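Local coordinates for fumarate lyase (Mesorhizobium sp., PDB 3C8T), which belongs to the fumarate lyase superfamily of largely helical enzymes and is present here as an assembly of four chains, at residues D384-R392 against V403-A411. Numbering follows the deposited sequence.
Sequences DIVYLGCRR and VLRTMPEVA
Val-403, on helix 400-404, puts CG1 against the backbone of helix 379-395, 3.5 Å from Gly-389 O, and the same methyl touches Arg-392 CB. One residue on, Leu-404 reaches Gly-389 with a single methyl, CD2 to CA at 4.0 Å; the backbones come close here, 5.9 Å between the CA atoms of Gly-389 and Leu-404, because the glycine brings no side chain. Leu-404 also meets Val-369 of helix 366-377 and Leu-419 of helix 416-422. A type I turn from Leu-404 to Met-407 then redirects the chain, and Val-403 O takes two donors from Thr-406: its backbone N and, in the carbonyl plane, its OG1 at 2.9 Å. The turn links helix 400-404 to helix 408-414 in the C-terminal helical region of the adenylosuccinate lyase type, about 49 Å from the centre of the chain to the centre of the contact. Met-407, the N-cap of helix 408-414, points its side chain at helix 379-395: SD settles 3.8 Å from Gly-389 CA. From there the chain bends at its end (chi3 69°), carrying CE to 3.4 Å from Ile-385 O and alongside Ile-385 CG2. Arg-392 runs extended past the sulfur, NH1 lying 3.9 Å from Met-407 SD in an oblique approach, while Leu-388 CG of its own helix sits over one face of the guanidinium. Glu-409 has CG wedged between its backbone N and carbonyl carbon (chi1 66°), which sets that methylene 3.9 Å from Ile-385 CD1; its carboxylate lies in the neighbourhood of Arg-392 without charged atoms meeting. Val-410 packs its side chain on Leu-419, while the modelled approach of its CG2 to Ile-385 CG2 is too short to trust.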
loop_
_atom_site.group_PDB
_atom_site.type_symbol
_atom_site.label_atom_id
_atom_site.label_comp_id
_atom_site.label_asym_id
_atom_site.label_seq_id
_atom_site.Cartn_x
_atom_site.Cartn_y
_atom_site.Cartn_z
ATOM N N ASP A 384 -34.486 4.545 31.369
ATOM C CA ASP A 384 -35.372 5.593 30.859
ATOM C C ASP A 384 -35.413 6.843 31.727
ATOM O O ASP A 384 -35.340 7.954 31.197
ATOM C CB ASP A 384 -36.784 5.064 30.569
ATOM C CG ASP A 384 -36.823 4.149 29.331
ATOM O OD1 ASP A 384 -36.456 4.606 28.227
ATOM O OD2 ASP A 384 -37.234 2.976 29.463
ATOM N N ILE A 385 -35.488 6.664 33.042
ATOM C CA ILE A 385 -35.523 7.795 34.000
ATOM C C ILE A 385 -34.269 8.692 33.892
ATOM O O ILE A 385 -34.375 9.923 33.832
ATOM C CB ILE A 385 -35.715 7.273 35.469
ATOM C CG1 ILE A 385 -37.104 6.634 35.611
ATOM C CG2 ILE A 385 -35.473 8.394 36.511
ATOM C CD1 ILE A 385 -37.325 5.781 36.870
ATOM N N VAL A 386 -33.096 8.050 33.857
ATOM C CA VAL A 386 -31.813 8.741 33.886
ATOM C C VAL A 386 -31.531 9.375 32.538
ATOM O O VAL A 386 -30.961 10.465 32.484
ATOM C CB VAL A 386 -30.628 7.790 34.265
ATOM C CG1 VAL A 386 -29.241 8.514 34.112
ATOM C CG2 VAL A 386 -30.791 7.186 35.671
ATOM N N TYR A 387 -31.887 8.698 31.441
ATOM C CA TYR A 387 -31.707 9.310 30.113
ATOM C C TYR A 387 -32.593 10.575 29.969
ATOM O O TYR A 387 -32.162 11.587 29.427
ATOM C CB TYR A 387 -31.951 8.305 28.976
ATOM N N LEU A 388 -33.808 10.514 30.500
ATOM C CA LEU A 388 -34.668 11.679 30.663
ATOM C C LEU A 388 -34.022 12.767 31.533
ATOM O O LEU A 388 -34.067 13.960 31.190
ATOM C CB LEU A 388 -36.016 11.249 31.264
ATOM C CG LEU A 388 -37.118 12.307 31.457
ATOM C CD1 LEU A 388 -37.459 13.043 30.160
ATOM C CD2 LEU A 388 -38.385 11.726 32.093
ATOM N N GLY A 389 -33.453 12.376 32.670
ATOM C CA GLY A 389 -32.681 13.306 33.501
ATOM C C GLY A 389 -31.535 13.936 32.711
ATOM O O GLY A 389 -31.288 15.130 32.833
ATOM N N CYS A 390 -30.852 13.126 31.889
ATOM C CA CYS A 390 -29.752 13.584 31.040
ATOM C C CYS A 390 -30.192 14.539 29.922
ATOM O O CYS A 390 -29.510 15.548 29.679
ATOM C CB CYS A 390 -28.998 12.400 30.431
ATOM S SG CYS A 390 -27.986 11.439 31.597
ATOM N N ARG A 391 -31.308 14.228 29.231
ATOM C CA ARG A 391 -31.824 15.147 28.206
ATOM C C ARG A 391 -32.137 16.513 28.809
ATOM O O ARG A 391 -31.833 17.549 28.204
ATOM C CB ARG A 391 -33.066 14.594 27.477
ATOM C CG ARG A 391 -32.866 13.220 26.832
ATOM C CD ARG A 391 -33.977 12.851 25.822
ATOM N NE ARG A 391 -33.734 13.456 24.504
ATOM C CZ ARG A 391 -34.016 12.874 23.327
ATOM N NH1 ARG A 391 -34.557 11.656 23.291
ATOM N NH2 ARG A 391 -33.759 13.512 22.178
ATOM N N ARG A 392 -32.711 16.524 30.009
ATOM C CA ARG A 392 -33.072 17.782 30.674
ATOM C C ARG A 392 -31.881 18.563 31.186
ATOM O O ARG A 392 -31.904 19.783 31.164
ATOM C CB ARG A 392 -34.050 17.557 31.823
ATOM C CG ARG A 392 -35.413 17.068 31.402
ATOM C CD ARG A 392 -36.183 16.548 32.611
ATOM N NE ARG A 392 -37.509 16.121 32.209
ATOM C CZ ARG A 392 -38.411 15.577 33.019
ATOM N NH1 ARG A 392 -38.143 15.374 34.314
ATOM N NH2 ARG A 392 -39.598 15.230 32.522
ATOM N N VAL A 403 -30.658 18.233 38.141
ATOM C CA VAL A 403 -31.894 17.756 37.503
ATOM C C VAL A 403 -32.464 16.590 38.306
ATOM O O VAL A 403 -33.648 16.615 38.698
ATOM C CB VAL A 403 -31.679 17.361 36.026
ATOM C CG1 VAL A 403 -32.952 16.800 35.407
ATOM C CG2 VAL A 403 -31.211 18.572 35.199
ATOM N N LEU A 404 -31.620 15.600 38.614
ATOM C CA LEU A 404 -32.079 14.342 39.249
ATOM C C LEU A 404 -32.694 14.502 40.635
ATOM O O LEU A 404 -33.611 13.764 41.012
ATOM C CB LEU A 404 -30.952 13.289 39.307
ATOM C CG LEU A 404 -30.420 12.736 37.980
ATOM C CD1 LEU A 404 -29.299 11.737 38.267
ATOM C CD2 LEU A 404 -31.524 12.129 37.092
ATOM N N ARG A 405 -32.169 15.467 41.375
ATOM C CA ARG A 405 -32.610 15.784 42.728
ATOM C C ARG A 405 -34.077 16.230 42.789
ATOM O O ARG A 405 -34.705 16.118 43.841
ATOM C CB ARG A 405 -31.721 16.901 43.309
ATOM C CG ARG A 405 -32.231 18.316 42.997
ATOM C CD ARG A 405 -31.335 19.406 43.554
ATOM N NE ARG A 405 -31.215 19.396 45.012
ATOM C CZ ARG A 405 -30.429 20.225 45.700
ATOM N NH1 ARG A 405 -29.694 21.147 45.067
ATOM N NH2 ARG A 405 -30.379 20.135 47.032
ATOM N N THR A 406 -34.609 16.758 41.685
ATOM C CA THR A 406 -35.984 17.261 41.649
ATOM C C THR A 406 -36.937 16.176 41.129
ATOM O O THR A 406 -38.133 16.440 40.990
ATOM C CB THR A 406 -36.154 18.518 40.729
ATOM O OG1 THR A 406 -36.000 18.165 39.349
ATOM C CG2 THR A 406 -35.182 19.634 41.083
ATOM N N MET A 407 -36.399 14.973 40.847
ATOM C CA MET A 407 -37.124 13.904 40.175
ATOM C C MET A 407 -37.417 12.798 41.203
ATOM O O MET A 407 -36.583 11.924 41.424
ATOM C CB MET A 407 -36.294 13.367 38.973
ATOM C CG MET A 407 -36.339 14.230 37.668
ATOM S SD MET A 407 -35.252 13.705 36.280
ATOM C CE MET A 407 -36.040 12.185 35.765
ATOM N N PRO A 408 -38.610 12.821 41.843
ATOM C CA PRO A 408 -38.779 11.927 43.020
ATOM C C PRO A 408 -38.634 10.423 42.742
ATOM O O PRO A 408 -38.305 9.655 43.654
ATOM C CB PRO A 408 -40.197 12.278 43.539
ATOM C CG PRO A 408 -40.470 13.675 42.968
ATOM C CD PRO A 408 -39.834 13.615 41.588
ATOM N N GLU A 409 -38.877 10.008 41.499
ATOM C CA GLU A 409 -38.700 8.612 41.113
ATOM C C GLU A 409 -37.214 8.168 41.157
ATOM O O GLU A 409 -36.922 6.975 41.066
ATOM C CB GLU A 409 -39.339 8.348 39.732
ATOM C CG GLU A 409 -38.700 9.057 38.516
ATOM C CD GLU A 409 -39.304 10.438 38.193
ATOM O OE1 GLU A 409 -39.495 10.719 36.981
ATOM O OE2 GLU A 409 -39.584 11.241 39.126
ATOM N N VAL A 410 -36.289 9.130 41.296
ATOM C CA VAL A 410 -34.874 8.826 41.549
ATOM C C VAL A 410 -34.446 9.291 42.949
ATOM O O VAL A 410 -33.831 8.526 43.701
ATOM C CB VAL A 410 -33.900 9.537 40.543
ATOM C CG1 VAL A 410 -32.557 8.767 40.425
ATOM C CG2 VAL A 410 -34.539 9.737 39.207
ATOM N N ALA A 411 -34.720 10.560 43.259
ATOM C CA ALA A 411 -34.289 11.186 44.516
ATOM C C ALA A 411 -34.751 10.419 45.761
ATOM O O ALA A 411 -33.935 10.137 46.649
ATOM C CB ALA A 411 -34.721 12.622 44.574
#